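Local structure of proteasome protein (Corynebacterium glutamicum ATCC 13032, 2P90) at residues B[149-157]-B[164-172]; B[209-219]-B[231-241]. The protein is of unknown function but belongs to the PAC2 family and is possibly, as in some relatives, a proteasome-assembly chaperone. All blocks are in the same frame, centred on the assembly; numbering follows the deposited sequence.

The two contacts, both partly buried and with centres about 18 Å apart, set a sheet edge against a helix pair within one alpha/beta domain of the PAC2 family. Contact 1 lets the loop 164-172 lie against strand 153-157, an outermost strand of the large mixed sheet within this chain; small side chains, backbone atoms and a water meet there, beside a second subunit. Contact 2 joins the helices 211-225 and 232-250 by largely apolar packing, more extensive and touched by no other chain; some of its leucines and its threonine are buried. They touch chiefly at Lys216, whose NZ forms a salt bridge with OD2 of Asp165 at 3.0 Å.

Contact 1: residues B[149-157]-B[164-172]; sequences RPTVVTAHG and KDQVSLDTR
Thr154 and Ser168 meet where the backbones come closest, and the threonine methyl makes the close approach. CG2 of Thr154 lies 3.3 Å from CA of Ser168 and also reaches the carbonyl O of Val167. It is placed there by a first torsion of 52°, which sets OG1 between the backbone N and the carbonyl carbon and CG2 opposite that carbon; OG1 itself is hydrogen-bonded to NE2 of His200 on the neighbouring strand. From the other segment, CB of Ser168 points back at the strand and comes 3.5 Å from the backbone N of Ala155. The serine OG donates to OE1 of Gln166 at 2.7 Å, arriving above the carbonyl plane, 57° out of it, with a C=O...donor angle of 93°. The same amide oxygen rests 3.5 Å from CB of Ala155; the glutamine chain, bent at its second torsion, brings its oxygen rather than its nitrogen to that methyl. Farther back, Val152 and Val167 cross at about a right angle, CG1 of the former meeting CB of the latter at 3.8 Å. Between these side chains the backbones meet directly: CA of Gln166 makes a CA-H...O contact of 3.1 Å to O of Val153. A water accepts from N of Val153 at 3.0 Å and, weakly, from N of Val167, bridging the segments. Asn81 of the second subunit donates to O of Ala155 and more weakly to O of Ser168, bringing strand and loop into the subunit interface. Instead of pairing as another strand, the loop folds through an inverse gamma turn centred on Ser168 and packs on an outermost strand of this chain's mixed sheet, an edge that the neighbouring subunit adjoins.

Contact 2: residues B[209-219]-B[231-241]; sequences PYPAATLKLLQ and LLALERDAEKV
Leu234 projects from helix 232-241 toward helix 211-219, and its atoms meet different partners in turn. CB lies 4.1 Å from CD1 of Leu215. A first torsion of -81° sets CG anti to the carbonyl carbon, and from there the two methyls reach Leu218 and Thr214, whose side chains are crossed at about a right angle: CD1 touches CD1 of Leu218 at 3.5 Å, while CD2 lies 3.8 Å from CG2 of Thr214. Leu231 continues the packing one turn earlier, its CD2 meeting CB of Leu218 at 3.7 Å. Leu215 bridges two partners, CD1 lying near CB of Leu231 and CD2 lying 3.6 Å from the aliphatic CG of Glu235. In the other direction, the ring of Pro211 fits as a knob into the hole formed by Leu234, Asp237, Ala238 and Val241. Next to it, CB of Ala212 and CB of Ala238 are 4.2 Å apart. Thr214 and Leu218 also touch Ser44, Ser45 and His48 of helix 41-52. The axes of the two segments approach to 8.5 Å with a crossing angle of -147°, the arrangement of a roughly antiparallel helical hairpin, whose first helix, 211-225, packs on strand 194-202 of the alpha/beta domain.

Contact 1: residues B[149-157]-B[164-172]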
loop_
_atom_site.group_PDB
_atom_site.type_symbol
_atom_site.label_atom_id
_atom_site.label_comp_id
_atom_site.label_asym_id
_atom_site.label_seq_id
_atom_site.Cartn_x
_atom_site.Cartn_y
_atom_site.Cartn_z
ATOM N N ARG B 149 30.500 -18.158 9.328
ATOM C CA ARG B 149 30.360 -19.461 8.664
ATOM C C ARG B 149 29.979 -19.254 7.188
ATOM O O ARG B 149 29.358 -18.241 6.861
ATOM C CB ARG B 149 29.302 -20.308 9.384
ATOM C CG ARG B 149 29.728 -20.778 10.758
ATOM C CD ARG B 149 30.851 -21.806 10.624
ATOM N NE ARG B 149 31.212 -22.407 11.901
ATOM C CZ ARG B 149 32.122 -21.916 12.747
ATOM N NH1 ARG B 149 32.798 -20.787 12.487
ATOM N NH2 ARG B 149 32.349 -22.564 13.879
ATOM N N PRO B 150 30.342 -20.208 6.300
ATOM C CA PRO B 150 29.973 -20.034 4.874
ATOM C C PRO B 150 28.474 -19.747 4.690
ATOM O O PRO B 150 27.648 -20.208 5.495
ATOM C CB PRO B 150 30.347 -21.375 4.226
ATOM C CG PRO B 150 31.354 -22.026 5.170
ATOM C CD PRO B 150 31.067 -21.478 6.556
ATOM N N THR B 151 28.149 -18.963 3.652
ATOM C CA THR B 151 26.758 -18.650 3.284
ATOM C C THR B 151 26.039 -19.816 2.590
ATOM O O THR B 151 26.465 -20.318 1.548
ATOM C CB THR B 151 26.654 -17.347 2.448
ATOM O OG1 THR B 151 27.113 -16.243 3.233
ATOM C CG2 THR B 151 25.215 -17.066 2.053
ATOM N N VAL B 152 24.936 -20.236 3.187
ATOM C CA VAL B 152 24.165 -21.341 2.664
ATOM C C VAL B 152 23.031 -20.880 1.719
ATOM O O VAL B 152 22.479 -19.779 1.870
ATOM C CB VAL B 152 23.591 -22.156 3.823
ATOM C CG1 VAL B 152 22.460 -23.066 3.347
ATOM C CG2 VAL B 152 24.719 -22.946 4.492
ATOM N N VAL B 153 22.730 -21.730 0.739
ATOM C CA VAL B 153 21.605 -21.578 -0.159
ATOM C C VAL B 153 20.740 -22.848 -0.110
ATOM O O VAL B 153 21.234 -23.967 -0.258
ATOM C CB VAL B 153 22.080 -21.289 -1.611
ATOM C CG1 VAL B 153 20.961 -21.563 -2.646
ATOM C CG2 VAL B 153 22.512 -19.864 -1.734
ATOM N N THR B 154 19.445 -22.666 0.115
ATOM C CA THR B 154 18.509 -23.788 0.027
ATOM C C THR B 154 17.661 -23.667 -1.245
ATOM O O THR B 154 17.524 -22.582 -1.795
ATOM C CB THR B 154 17.636 -23.917 1.287
ATOM O OG1 THR B 154 17.032 -22.672 1.562
ATOM C CG2 THR B 154 18.476 -24.303 2.489
ATOM N N ALA B 155 17.119 -24.779 -1.724
ATOM C CA ALA B 155 16.377 -24.786 -2.977
ATOM C C ALA B 155 15.031 -25.492 -2.855
ATOM O O ALA B 155 14.861 -26.399 -2.000
ATOM C CB ALA B 155 17.216 -25.375 -4.130
ATOM N N HIS B 156 14.063 -25.007 -3.652
ATOM C CA HIS B 156 12.786 -25.674 -3.860
ATOM C C HIS B 156 12.412 -25.614 -5.329
ATOM O O HIS B 156 12.915 -24.777 -6.073
ATOM C CB HIS B 156 11.679 -25.122 -2.953
ATOM C CG HIS B 156 11.406 -23.656 -3.128
ATOM N ND1 HIS B 156 10.712 -23.146 -4.208
ATOM C CD2 HIS B 156 11.715 -22.596 -2.341
ATOM C CE1 HIS B 156 10.631 -21.830 -4.087
ATOM N NE2 HIS B 156 11.243 -21.473 -2.970
ATOM N N GLY B 157 11.531 -26.506 -5.751
ATOM C CA GLY B 157 11.186 -26.615 -7.155
ATOM C C GLY B 157 11.379 -28.036 -7.690
ATOM O O GLY B 157 11.441 -28.999 -6.915
ATOM N N LYS B 164 24.392 -28.521 -6.886
ATOM C CA LYS B 164 25.227 -29.453 -6.126
ATOM C C LYS B 164 25.319 -29.087 -4.636
ATOM O O LYS B 164 25.009 -29.898 -3.764
ATOM C CB LYS B 164 26.624 -29.499 -6.768
ATOM C CG LYS B 164 27.499 -30.692 -6.405
ATOM C CD LYS B 164 27.252 -31.906 -7.329
ATOM C CE LYS B 164 28.446 -32.882 -7.320
ATOM N NZ LYS B 164 28.801 -33.337 -5.944
ATOM N N ASP B 165 25.740 -27.863 -4.346
ATOM C CA ASP B 165 25.842 -27.425 -2.965
ATOM C C ASP B 165 24.621 -26.622 -2.515
ATOM O O ASP B 165 24.382 -25.498 -2.973
ATOM C CB ASP B 165 27.122 -26.625 -2.739
ATOM C CG ASP B 165 27.271 -26.167 -1.300
ATOM O OD1 ASP B 165 26.968 -26.964 -0.377
ATOM O OD2 ASP B 165 27.682 -25.006 -1.095
ATOM N N GLN B 166 23.863 -27.209 -1.594
ATOM C CA GLN B 166 22.612 -26.642 -1.128
ATOM C C GLN B 166 22.158 -27.431 0.090
ATOM O O GLN B 166 21.644 -28.546 -0.038
ATOM C CB GLN B 166 21.571 -26.683 -2.250
ATOM C CG GLN B 166 20.187 -27.145 -1.839
ATOM C CD GLN B 166 19.649 -28.268 -2.719
ATOM O OE1 GLN B 166 18.444 -28.373 -2.918
ATOM N NE2 GLN B 166 20.541 -29.109 -3.244
ATOM N N VAL B 167 22.373 -26.838 1.264
ATOM C CA VAL B 167 22.114 -27.457 2.564
ATOM C C VAL B 167 20.604 -27.430 2.899
ATOM O O VAL B 167 20.196 -27.153 4.036
ATOM C CB VAL B 167 23.057 -26.817 3.664
ATOM C CG1 VAL B 167 22.568 -27.078 5.088
ATOM C CG2 VAL B 167 24.525 -27.332 3.507
ATOM N N SER B 168 19.793 -27.773 1.890
ATOM C CA SER B 168 18.329 -27.570 1.895
ATOM C C SER B 168 17.502 -28.690 2.532
ATOM O O SER B 168 16.558 -29.203 1.913
ATOM C CB SER B 168 17.838 -27.346 0.473
ATOM O OG SER B 168 17.876 -28.558 -0.237
ATOM N N LEU B 169 17.863 -29.058 3.760
ATOM C CA LEU B 169 17.119 -30.043 4.538
ATOM C C LEU B 169 15.828 -29.358 5.001
ATOM O O LEU B 169 15.831 -28.557 5.955
ATOM C CB LEU B 169 17.963 -30.558 5.724
ATOM C CG LEU B 169 17.796 -31.957 6.362
ATOM C CD1 LEU B 169 17.544 -33.091 5.350
ATOM C CD2 LEU B 169 19.021 -32.290 7.256
ATOM N N ASP B 170 14.734 -29.667 4.301
ATOM C CA ASP B 170 13.504 -28.926 4.450
ATOM C C ASP B 170 12.318 -29.785 4.924
ATOM O O ASP B 170 12.370 -31.018 4.901
ATOM C CB ASP B 170 13.174 -28.199 3.130
ATOM C CG ASP B 170 13.622 -26.702 3.108
ATOM O OD1 ASP B 170 14.677 -26.332 3.692
ATOM O OD2 ASP B 170 12.905 -25.897 2.457
ATOM N N THR B 171 11.272 -29.083 5.372
ATOM C CA THR B 171 9.997 -29.640 5.809
ATOM C C THR B 171 8.855 -28.757 5.272
ATOM O O THR B 171 9.010 -28.092 4.239
ATOM C CB THR B 171 9.924 -29.720 7.348
ATOM O OG1 THR B 171 10.082 -28.408 7.907
ATOM C CG2 THR B 171 11.014 -30.667 7.907
ATOM N N ARG B 172 7.721 -28.743 5.970
ATOM C CA ARG B 172 6.566 -27.940 5.565
ATOM C C ARG B 172 6.583 -26.542 6.172
ATOM O O ARG B 172 6.636 -26.396 7.403
ATOM C CB ARG B 172 5.265 -28.618 5.970
ATOM C CG ARG B 172 4.049 -27.760 5.716
ATOM C CD ARG B 172 2.816 -28.356 6.319
ATOM N NE ARG B 172 1.625 -27.988 5.554
ATOM C CZ ARG B 172 0.883 -26.906 5.783
ATOM N NH1 ARG B 172 1.202 -26.059 6.766
ATOM N NH2 ARG B 172 -0.182 -26.672 5.025
HETATM O O HOH W 1 24.453 -24.197 0.841
#

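Contact 2: residues B[209-219]-B[231-241]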
loop_
_atom_site.group_PDB
_atom_site.type_symbol
_atom_site.label_atom_id
_atom_site.label_comp_id
_atom_site.label_asym_id
_atom_site.label_seq_id
_atom_site.Cartn_x
_atom_site.Cartn_y
_atom_site.Cartn_z
ATOM N N PRO B 209 24.035 -4.109 3.109
ATOM C CA PRO B 209 24.590 -5.015 2.097
ATOM C C PRO B 209 25.466 -6.128 2.697
ATOM O O PRO B 209 26.372 -5.868 3.488
ATOM C CB PRO B 209 25.404 -4.069 1.207
ATOM C CG PRO B 209 24.640 -2.766 1.296
ATOM C CD PRO B 209 24.219 -2.692 2.733
ATOM N N TYR B 210 25.159 -7.363 2.348
ATOM C CA TYR B 210 25.960 -8.524 2.744
ATOM C C TYR B 210 26.419 -9.272 1.471
ATOM O O TYR B 210 25.802 -10.245 1.048
ATOM C CB TYR B 210 25.178 -9.424 3.721
ATOM C CG TYR B 210 26.043 -10.416 4.441
ATOM C CD1 TYR B 210 26.913 -10.013 5.457
ATOM C CD2 TYR B 210 26.005 -11.762 4.102
ATOM C CE1 TYR B 210 27.716 -10.949 6.120
ATOM C CE2 TYR B 210 26.784 -12.682 4.726
ATOM C CZ TYR B 210 27.647 -12.281 5.733
ATOM O OH TYR B 210 28.407 -13.228 6.356
ATOM N N PRO B 211 27.486 -8.769 0.830
ATOM C CA PRO B 211 27.982 -9.334 -0.457
ATOM C C PRO B 211 28.294 -10.812 -0.514
ATOM O O PRO B 211 28.230 -11.389 -1.598
ATOM C CB PRO B 211 29.232 -8.501 -0.766
ATOM C CG PRO B 211 29.040 -7.220 -0.007
ATOM C CD PRO B 211 28.256 -7.570 1.234
ATOM N N ALA B 212 28.643 -11.446 0.599
ATOM C CA ALA B 212 28.879 -12.908 0.574
ATOM C C ALA B 212 27.618 -13.665 0.062
ATOM O O ALA B 212 27.710 -14.718 -0.595
ATOM C CB ALA B 212 29.327 -13.418 1.958
ATOM N N ALA B 213 26.440 -13.096 0.328
ATOM C CA ALA B 213 25.170 -13.701 -0.088
ATOM C C ALA B 213 24.908 -13.486 -1.586
ATOM O O ALA B 213 24.478 -14.396 -2.276
ATOM C CB ALA B 213 24.063 -13.173 0.750
ATOM N N THR B 214 25.187 -12.294 -2.088
ATOM C CA THR B 214 25.127 -12.019 -3.520
ATOM C C THR B 214 26.004 -13.032 -4.245
ATOM O O THR B 214 25.515 -13.768 -5.107
ATOM C CB THR B 214 25.602 -10.594 -3.818
ATOM O OG1 THR B 214 24.903 -9.685 -2.957
ATOM C CG2 THR B 214 25.402 -10.200 -5.310
ATOM N N LEU B 215 27.278 -13.095 -3.834
ATOM C CA LEU B 215 28.264 -14.074 -4.331
ATOM C C LEU B 215 27.731 -15.498 -4.343
ATOM O O LEU B 215 27.769 -16.184 -5.366
ATOM C CB LEU B 215 29.550 -14.000 -3.482
ATOM C CG LEU B 215 30.817 -14.735 -3.950
ATOM C CD1 LEU B 215 31.291 -14.341 -5.378
ATOM C CD2 LEU B 215 31.951 -14.492 -2.973
ATOM N N LYS B 216 27.210 -15.927 -3.201
ATOM C CA LYS B 216 26.611 -17.241 -3.099
ATOM C C LYS B 216 25.476 -17.448 -4.110
ATOM O O LYS B 216 25.461 -18.472 -4.798
ATOM C CB LYS B 216 26.152 -17.520 -1.658
ATOM C CG LYS B 216 25.875 -18.998 -1.376
ATOM C CD LYS B 216 27.077 -19.874 -1.767
ATOM C CE LYS B 216 26.629 -21.241 -2.298
ATOM N NZ LYS B 216 26.418 -22.238 -1.209
ATOM N N LEU B 217 24.527 -16.500 -4.202
ATOM C CA LEU B 217 23.444 -16.629 -5.196
ATOM C C LEU B 217 24.015 -16.734 -6.614
ATOM O O LEU B 217 23.585 -17.569 -7.388
ATOM C CB LEU B 217 22.424 -15.477 -5.128
ATOM C CG LEU B 217 21.379 -15.420 -4.021
ATOM C CD1 LEU B 217 20.680 -14.056 -4.070
ATOM C CD2 LEU B 217 20.354 -16.568 -4.090
ATOM N N LEU B 218 24.998 -15.899 -6.927
ATOM C CA LEU B 218 25.550 -15.883 -8.259
ATOM C C LEU B 218 26.301 -17.195 -8.606
ATOM O O LEU B 218 26.127 -17.749 -9.702
ATOM C CB LEU B 218 26.417 -14.637 -8.466
ATOM C CG LEU B 218 25.683 -13.292 -8.583
ATOM C CD1 LEU B 218 26.653 -12.169 -8.887
ATOM C CD2 LEU B 218 24.596 -13.358 -9.672
ATOM N N GLN B 219 27.103 -17.711 -7.670
ATOM C CA GLN B 219 27.798 -18.965 -7.926
ATOM C C GLN B 219 26.836 -20.159 -7.976
ATOM O O GLN B 219 27.080 -21.119 -8.695
ATOM C CB GLN B 219 29.070 -19.159 -7.039
ATOM C CG GLN B 219 28.894 -19.304 -5.534
ATOM C CD GLN B 219 30.159 -18.877 -4.723
ATOM O OE1 GLN B 219 31.219 -18.535 -5.282
ATOM N NE2 GLN B 219 30.031 -18.886 -3.393
ATOM N N LEU B 231 33.171 -12.699 -10.919
ATOM C CA LEU B 231 32.713 -12.593 -9.541
ATOM C C LEU B 231 33.662 -11.857 -8.585
ATOM O O LEU B 231 33.314 -11.639 -7.415
ATOM C CB LEU B 231 32.403 -14.001 -9.011
ATOM C CG LEU B 231 31.164 -14.724 -9.574
ATOM C CD1 LEU B 231 30.998 -16.084 -8.963
ATOM C CD2 LEU B 231 29.909 -13.925 -9.344
ATOM N N LEU B 232 34.841 -11.472 -9.075
ATOM C CA LEU B 232 35.968 -11.112 -8.190
ATOM C C LEU B 232 35.819 -9.828 -7.346
ATOM O O LEU B 232 36.380 -9.751 -6.246
ATOM C CB LEU B 232 37.311 -11.097 -8.954
ATOM C CG LEU B 232 37.698 -12.243 -9.914
ATOM C CD1 LEU B 232 38.868 -11.824 -10.832
ATOM C CD2 LEU B 232 37.984 -13.570 -9.197
ATOM N N ALA B 233 35.090 -8.834 -7.854
ATOM C CA ALA B 233 34.799 -7.611 -7.088
ATOM C C ALA B 233 33.872 -7.866 -5.884
ATOM O O ALA B 233 33.914 -7.130 -4.884
ATOM C CB ALA B 233 34.242 -6.521 -7.990
ATOM N N LEU B 234 33.060 -8.920 -5.993
ATOM C CA LEU B 234 32.166 -9.342 -4.921
ATOM C C LEU B 234 32.903 -10.071 -3.802
ATOM O O LEU B 234 32.456 -10.067 -2.639
ATOM C CB LEU B 234 31.075 -10.264 -5.467
ATOM C CG LEU B 234 29.836 -9.712 -6.148
ATOM C CD1 LEU B 234 29.073 -10.882 -6.676
ATOM C CD2 LEU B 234 28.985 -8.885 -5.175
ATOM N N GLU B 235 34.003 -10.722 -4.172
ATOM C CA GLU B 235 34.891 -11.397 -3.224
ATOM C C GLU B 235 35.620 -10.376 -2.366
ATOM O O GLU B 235 35.638 -10.478 -1.130
ATOM C CB GLU B 235 35.855 -12.323 -3.963
ATOM C CG GLU B 235 35.207 -13.663 -4.287
ATOM C CD GLU B 235 35.887 -14.434 -5.411
ATOM O OE1 GLU B 235 36.419 -13.806 -6.359
ATOM O OE2 GLU B 235 35.870 -15.689 -5.349
ATOM N N ARG B 236 36.154 -9.364 -3.032
ATOM C CA ARG B 236 36.780 -8.248 -2.370
ATOM C C ARG B 236 35.812 -7.579 -1.382
ATOM O O ARG B 236 36.147 -7.384 -0.209
ATOM C CB ARG B 236 37.262 -7.249 -3.429
ATOM C CG ARG B 236 38.035 -6.075 -2.867
ATOM C CD ARG B 236 37.489 -4.750 -3.365
ATOM N NE ARG B 236 37.935 -3.645 -2.512
ATOM C CZ ARG B 236 37.134 -2.866 -1.784
ATOM N NH1 ARG B 236 35.810 -3.049 -1.803
ATOM N NH2 ARG B 236 37.663 -1.890 -1.044
ATOM N N ASP B 237 34.610 -7.247 -1.867
ATOM C CA ASP B 237 33.534 -6.651 -1.058
ATOM C C ASP B 237 33.148 -7.440 0.191
ATOM O O ASP B 237 32.842 -6.837 1.223
ATOM C CB ASP B 237 32.255 -6.475 -1.888
ATOM C CG ASP B 237 32.358 -5.377 -2.949
ATOM O OD1 ASP B 237 33.413 -4.704 -3.071
ATOM O OD2 ASP B 237 31.360 -5.207 -3.691
ATOM N N ALA B 238 33.119 -8.771 0.061
ATOM C CA ALA B 238 32.709 -9.685 1.124
ATOM C C ALA B 238 33.744 -9.701 2.222
ATOM O O ALA B 238 33.402 -9.663 3.402
ATOM C CB ALA B 238 32.510 -11.069 0.581
ATOM N N GLU B 239 35.014 -9.730 1.823
ATOM C CA GLU B 239 36.129 -9.739 2.760
ATOM C C GLU B 239 36.166 -8.436 3.538
ATOM O O GLU B 239 36.550 -8.416 4.704
ATOM C CB GLU B 239 37.440 -9.947 2.014
ATOM C CG GLU B 239 37.566 -11.328 1.363
ATOM C CD GLU B 239 38.679 -11.429 0.293
ATOM O OE1 GLU B 239 39.316 -10.390 -0.063
ATOM O OE2 GLU B 239 38.902 -12.566 -0.200
ATOM N N LYS B 240 35.749 -7.353 2.890
ATOM C CA LYS B 240 35.756 -6.030 3.504
ATOM C C LYS B 240 34.615 -5.896 4.512
ATOM O O LYS B 240 34.837 -5.356 5.608
ATOM C CB LYS B 240 35.740 -4.933 2.428
ATOM C CG LYS B 240 35.520 -3.520 2.917
ATOM C CD LYS B 240 36.831 -2.755 3.109
ATOM C CE LYS B 240 36.590 -1.219 3.146
ATOM N NZ LYS B 240 36.121 -0.630 1.823
ATOM N N VAL B 241 33.422 -6.409 4.181
ATOM C CA VAL B 241 32.320 -6.466 5.182
ATOM C C VAL B 241 32.582 -7.460 6.342
ATOM O O VAL B 241 32.247 -7.183 7.488
ATOM C CB VAL B 241 30.861 -6.579 4.556
ATOM C CG1 VAL B 241 30.895 -7.294 3.263
ATOM C CG2 VAL B 241 29.876 -7.284 5.503
#